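Local structure of photosystem II assembly protein Ycf48 (Thermosynechococcus elongatus, 5OJ5) at residues I58-F63 with F102-F107; R66-L71 with G127-S132. The protein assists the early assembly of photosystem II and the replacement of photodamaged D1, whose C-terminal propeptide it binds. All blocks are in the same frame, centred on the assembly; numbering follows the deposited sequence. Where two conformers were deposited one is given.

Contact 1: residues I58-F63 with F102-F107; sequences ILDMSF and FNSVSF
Asp60 reaches across to the backbone of the neighbouring strand, its carboxylate lying against Ser104 and Val105. CG stands anti to the backbone N (chi1 -158°), which carries OD2 to the amide of Val105, 3.0 Å from its N. The N-H points almost straight at the oxygen, arriving on the anti side of the carboxylate and 28° out of its plane. Water 1 gives OD2 a second bond and also joins it to Ser104 OG. The other oxygen, OD1, turns back to Met61 N in a weak bond. Two residues on, Ser62 repeats the gesture with a shorter arm: its OG takes the amide of Phe107, OG to N 2.9 Å, and sits at the edge of the Phe107 ring.

Between these two grips Val105 pushes CG1 up to the Asp60-Met61 link, 3.6 Å from Met61 N. At the start of the pair Leu59 lies alongside Asn103, both pointing the same way, and sets CD1 3.4 Å from Phe102 O, a buried carbonyl without a polar partner in the model.

The strands run nearly parallel, 7° apart, with axes 5.6 Å from each other at closest. The direct hydrogen bonds between them run from main-chain N-H to side chain, at Asp60 and Ser62. Ser104 and Ser106 in turn accept from Ile147 and Ala149, so the pattern passes to the next blade. Parallel first strands of successive four-stranded antiparallel sheets, set side by side around the pore, are characteristic of the seven-bladed beta-propeller.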
# COMPACT_ATOMS: atom_id res chain seq x y z
N ILE A 58 -10.44 -4.17 -3.34
CA ILE A 58 -9.66 -3.04 -3.81
C ILE A 58 -8.22 -3.16 -3.33
O ILE A 58 -7.98 -3.46 -2.16
CB ILE A 58 -10.33 -1.72 -3.38
CG1 ILE A 58 -11.78 -1.65 -3.88
CG2 ILE A 58 -9.51 -0.53 -3.86
CD1 ILE A 58 -11.97 -2.04 -5.34
N LEU A 59 -7.27 -2.89 -4.22
CA LEU A 59 -5.86 -3.07 -3.93
C LEU A 59 -5.05 -1.80 -3.85
O LEU A 59 -4.00 -1.80 -3.20
CB LEU A 59 -5.25 -4.04 -4.94
CG LEU A 59 -5.88 -5.44 -4.92
CD1 LEU A 59 -5.28 -6.27 -6.04
CD2 LEU A 59 -5.64 -6.10 -3.56
N ASP A 60 -5.44 -0.73 -4.54
CA ASP A 60 -4.63 0.48 -4.53
C ASP A 60 -5.47 1.67 -4.93
O ASP A 60 -6.56 1.53 -5.51
CB ASP A 60 -3.39 0.32 -5.42
CG ASP A 60 -2.26 1.28 -5.05
OD1 ASP A 60 -2.26 1.86 -3.92
OD2 ASP A 60 -1.37 1.43 -5.90
N MET A 61 -4.94 2.87 -4.66
CA MET A 61 -5.63 4.13 -4.91
C MET A 61 -4.58 5.21 -5.13
O MET A 61 -3.57 5.22 -4.45
CB MET A 61 -6.56 4.43 -3.73
CG MET A 61 -7.36 5.72 -3.83
SD MET A 61 -8.28 6.16 -2.34
CE MET A 61 -9.39 4.78 -2.18
N SER A 62 -4.88 6.15 -6.03
CA SER A 62 -3.99 7.29 -6.26
C SER A 62 -4.80 8.48 -6.73
O SER A 62 -5.79 8.31 -7.47
CB SER A 62 -2.90 6.91 -7.26
OG SER A 62 -1.93 7.95 -7.41
N PHE A 63 -4.38 9.68 -6.33
CA PHE A 63 -5.07 10.90 -6.67
C PHE A 63 -4.27 11.76 -7.65
O PHE A 63 -3.05 11.91 -7.54
CB PHE A 63 -5.42 11.71 -5.41
CG PHE A 63 -6.69 11.24 -4.76
CD1 PHE A 63 -7.90 11.89 -4.99
CD2 PHE A 63 -6.70 10.14 -3.95
CE1 PHE A 63 -9.08 11.42 -4.44
CE2 PHE A 63 -7.91 9.67 -3.39
CZ PHE A 63 -9.08 10.31 -3.65
N PHE A 102 -5.51 -5.84 -10.76
CA PHE A 102 -4.82 -4.55 -10.85
C PHE A 102 -4.22 -4.26 -9.49
O PHE A 102 -4.95 -3.97 -8.53
CB PHE A 102 -5.77 -3.44 -11.27
CG PHE A 102 -6.29 -3.50 -12.69
CD1 PHE A 102 -5.64 -4.14 -13.72
CD2 PHE A 102 -7.44 -2.80 -13.00
CE1 PHE A 102 -6.16 -4.11 -15.02
CE2 PHE A 102 -7.92 -2.73 -14.28
CZ PHE A 102 -7.28 -3.42 -15.28
N ASN A 103 -2.90 -4.41 -9.39
CA ASN A 103 -2.15 -4.40 -8.16
C ASN A 103 -1.78 -2.98 -7.71
O ASN A 103 -1.52 -2.77 -6.53
CB ASN A 103 -0.80 -5.20 -8.39
CG ASN A 103 -0.95 -6.64 -8.44
OD1 ASN A 103 -1.78 -7.22 -7.75
ND2 ASN A 103 -0.10 -7.25 -9.22
N SER A 104 -1.67 -2.04 -8.66
CA SER A 104 -1.02 -0.77 -8.37
C SER A 104 -1.53 0.26 -9.34
O SER A 104 -1.64 -0.01 -10.53
CB SER A 104 0.48 -0.96 -8.49
OG SER A 104 1.24 0.21 -8.31
N VAL A 105 -1.81 1.47 -8.82
CA VAL A 105 -2.15 2.63 -9.63
C VAL A 105 -1.36 3.81 -9.09
O VAL A 105 -1.21 3.96 -7.87
CB VAL A 105 -3.66 2.92 -9.65
CG1 VAL A 105 -4.24 3.14 -8.23
CG2 VAL A 105 -4.01 4.10 -10.56
N SER A 106 -0.84 4.65 -10.00
CA SER A 106 -0.05 5.80 -9.55
C SER A 106 -0.21 6.93 -10.53
O SER A 106 0.06 6.75 -11.73
CB SER A 106 1.41 5.40 -9.44
OG SER A 106 2.23 6.48 -9.04
N PHE A 107 -0.57 8.10 -10.02
CA PHE A 107 -0.63 9.34 -10.80
C PHE A 107 0.42 10.32 -10.31
O PHE A 107 0.75 10.39 -9.12
CB PHE A 107 -2.00 10.01 -10.65
CG PHE A 107 -3.05 9.40 -11.55
CD1 PHE A 107 -3.33 9.98 -12.79
CD2 PHE A 107 -3.73 8.22 -11.20
CE1 PHE A 107 -4.26 9.44 -13.65
CE2 PHE A 107 -4.68 7.66 -12.09
CZ PHE A 107 -4.92 8.27 -13.31
O HOH W 1 1.26 0.97 -5.66
O HOH W 2 -0.23 11.71 -7.00

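Contact 2: residues R66-L71 with G127-S132; sequences RHHGWL and GGQSWS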
# COMPACT_ATOMS: atom_id res chain seq x y z
N ARG A 66 -6.58 17.00 -5.15
CA ARG A 66 -7.31 16.73 -3.92
C ARG A 66 -8.67 16.06 -4.19
O ARG A 66 -9.19 15.33 -3.34
CB ARG A 66 -7.55 18.08 -3.21
CG ARG A 66 -8.58 18.06 -2.10
CD ARG A 66 -8.35 19.19 -1.13
NE ARG A 66 -9.00 19.00 0.17
CZ ARG A 66 -8.44 18.43 1.24
NH1 ARG A 66 -7.20 17.94 1.21
NH2 ARG A 66 -9.14 18.36 2.37
N HIS A 67 -9.29 16.32 -5.33
CA HIS A 67 -10.64 15.84 -5.58
C HIS A 67 -10.75 14.67 -6.53
O HIS A 67 -11.69 13.87 -6.42
CB HIS A 67 -11.48 16.99 -6.12
CG HIS A 67 -11.57 18.10 -5.14
ND1 HIS A 67 -12.42 18.08 -4.06
CD2 HIS A 67 -10.84 19.22 -5.02
CE1 HIS A 67 -12.25 19.18 -3.34
NE2 HIS A 67 -11.30 19.90 -3.91
N HIS A 68 -9.82 14.56 -7.46
CA HIS A 68 -9.94 13.63 -8.57
C HIS A 68 -8.96 12.49 -8.37
O HIS A 68 -7.76 12.72 -8.28
CB HIS A 68 -9.63 14.37 -9.87
CG HIS A 68 -9.91 13.59 -11.12
ND1 HIS A 68 -9.44 13.99 -12.35
CD2 HIS A 68 -10.67 12.49 -11.33
CE1 HIS A 68 -9.89 13.15 -13.28
NE2 HIS A 68 -10.62 12.22 -12.68
N GLY A 69 -9.48 11.27 -8.29
CA GLY A 69 -8.62 10.12 -8.07
C GLY A 69 -9.22 8.85 -8.59
O GLY A 69 -10.36 8.81 -9.09
N TRP A 70 -8.44 7.78 -8.48
CA TRP A 70 -8.74 6.47 -9.04
C TRP A 70 -8.39 5.38 -8.04
O TRP A 70 -7.39 5.50 -7.31
CB TRP A 70 -7.95 6.24 -10.35
CG TRP A 70 -8.41 7.11 -11.48
CD1 TRP A 70 -8.04 8.39 -11.73
CD2 TRP A 70 -9.35 6.75 -12.49
NE1 TRP A 70 -8.72 8.87 -12.84
CE2 TRP A 70 -9.50 7.86 -13.34
CE3 TRP A 70 -10.05 5.58 -12.77
CZ2 TRP A 70 -10.35 7.85 -14.46
CZ3 TRP A 70 -10.87 5.59 -13.92
CH2 TRP A 70 -10.98 6.69 -14.74
N LEU A 71 -9.16 4.30 -8.07
CA LEU A 71 -8.82 3.10 -7.32
C LEU A 71 -8.92 1.90 -8.26
O LEU A 71 -9.61 1.94 -9.29
CB LEU A 71 -9.66 2.94 -6.06
CG LEU A 71 -11.19 2.79 -6.19
CD1 LEU A 71 -11.58 1.37 -6.66
CD2 LEU A 71 -11.87 3.12 -4.87
N GLY A 127 -5.59 12.28 -17.04
CA GLY A 127 -6.33 12.08 -15.81
C GLY A 127 -7.26 10.89 -15.87
O GLY A 127 -8.23 10.84 -15.10
N GLY A 128 -6.99 9.92 -16.75
CA GLY A 128 -7.81 8.76 -16.85
C GLY A 128 -9.06 8.92 -17.69
O GLY A 128 -9.90 8.02 -17.70
N GLN A 129 -9.17 10.02 -18.45
CA GLN A 129 -10.29 10.12 -19.38
C GLN A 129 -10.09 9.21 -20.58
O GLN A 129 -11.08 8.74 -21.17
CB GLN A 129 -10.51 11.57 -19.79
CG GLN A 129 -10.66 12.46 -18.55
CD GLN A 129 -11.66 11.89 -17.52
OE1 GLN A 129 -12.85 11.82 -17.78
NE2 GLN A 129 -11.18 11.50 -16.34
N SER A 130 -8.84 8.91 -20.94
CA SER A 130 -8.55 7.90 -21.94
C SER A 130 -7.36 7.10 -21.42
O SER A 130 -6.38 7.67 -20.91
CB SER A 130 -8.25 8.46 -23.29
OG SER A 130 -7.23 9.37 -23.21
N TRP A 131 -7.47 5.80 -21.55
CA TRP A 131 -6.43 4.88 -21.15
C TRP A 131 -5.98 4.10 -22.37
O TRP A 131 -6.81 3.72 -23.21
CB TRP A 131 -6.97 3.88 -20.11
CG TRP A 131 -7.31 4.45 -18.75
CD1 TRP A 131 -8.51 4.94 -18.34
CD2 TRP A 131 -6.41 4.60 -17.66
NE1 TRP A 131 -8.43 5.35 -17.04
CE2 TRP A 131 -7.14 5.17 -16.60
CE3 TRP A 131 -5.06 4.32 -17.48
CZ2 TRP A 131 -6.58 5.44 -15.36
CZ3 TRP A 131 -4.49 4.58 -16.23
CH2 TRP A 131 -5.24 5.15 -15.19
N SER A 132 -4.69 3.81 -22.43
CA SER A 132 -4.11 2.95 -23.43
C SER A 132 -3.36 1.83 -22.74
O SER A 132 -2.82 1.99 -21.64
CB SER A 132 -3.16 3.72 -24.32
OG SER A 132 -3.86 4.77 -24.97
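With chi1 -69° and chi2 84°, Trp70 swings its indole out to Gly127 and Gly128, and near-equal torsions at Trp131 bring that second indole in against it. The two meet edge-to-face: the edge of Trp131 is turned to the face of Trp70, with planes at 86°. Trp131 CZ2 sits over the middle of the Trp70 ring system, and its NE1 lies 3.7 Å from Trp70 CH2.

The polar edge of Trp70 works on the loop. NE1 donates to Gly127 O at 3.0 Å, a bent bond, with the oxygen tilted somewhat out of the indole plane. Gln129, folded back at its second torsion, donates to the same carbonyl through NE2, 3.3 Å from Gly127 O. The two donors stand well above and below the carbonyl plane, on opposite faces, and neither is on a lone pair. His68 completes this corner. Its CE1 is 3.4 Å from Gly127 O, while Gln129 NE2 stands at the edge of the imidazole, in its plane.

Gly128 lets everything close up: its CA lies over the Trp131 ring, near the rim, and 3.6 Å from Trp70 CZ2. Thr124, Asp126, Gly128, Ser130 and Trp131 fall on the Asp-box pattern of BNR repeats, and Ser130 OG is hydrogen-bonded to Asp126.

Glu80 is the outside partner of both His68 NE2 and Gln129 NE2. Its carboxylate would probably favour a protonated imidazole, and with Gly127 O it gives the Gln129 amide nitrogen two acceptors. The 127-132 loop is thus held to this blade through the shared carbonyl of Gly127, the carboxylate of Glu80 on strand 77-81 and an edge-to-face pair of indoles.

In the fold
Both contacts join the same two neighbouring blades, at different distances from the centre. Contact 1 lies about 9 Å from the centre of the chain and contact 2 about 19 Å, with their own centres about 10 Å apart. Strands 58-63 and 69-73 are neighbours in one sheet, bridged by a probable hydrogen bond from Trp70 N to Ser62 O at 2.9 Å. Across the blade boundary the Phe107 ring of contact 1 meets the Trp70 ring of contact 2 at about 15°, Phe107 CE2 3.5 Å from Trp70 CD1. The 127-132 segment also reaches the bound D1 peptide, through the backbone of Trp131 and by packing of Ser132.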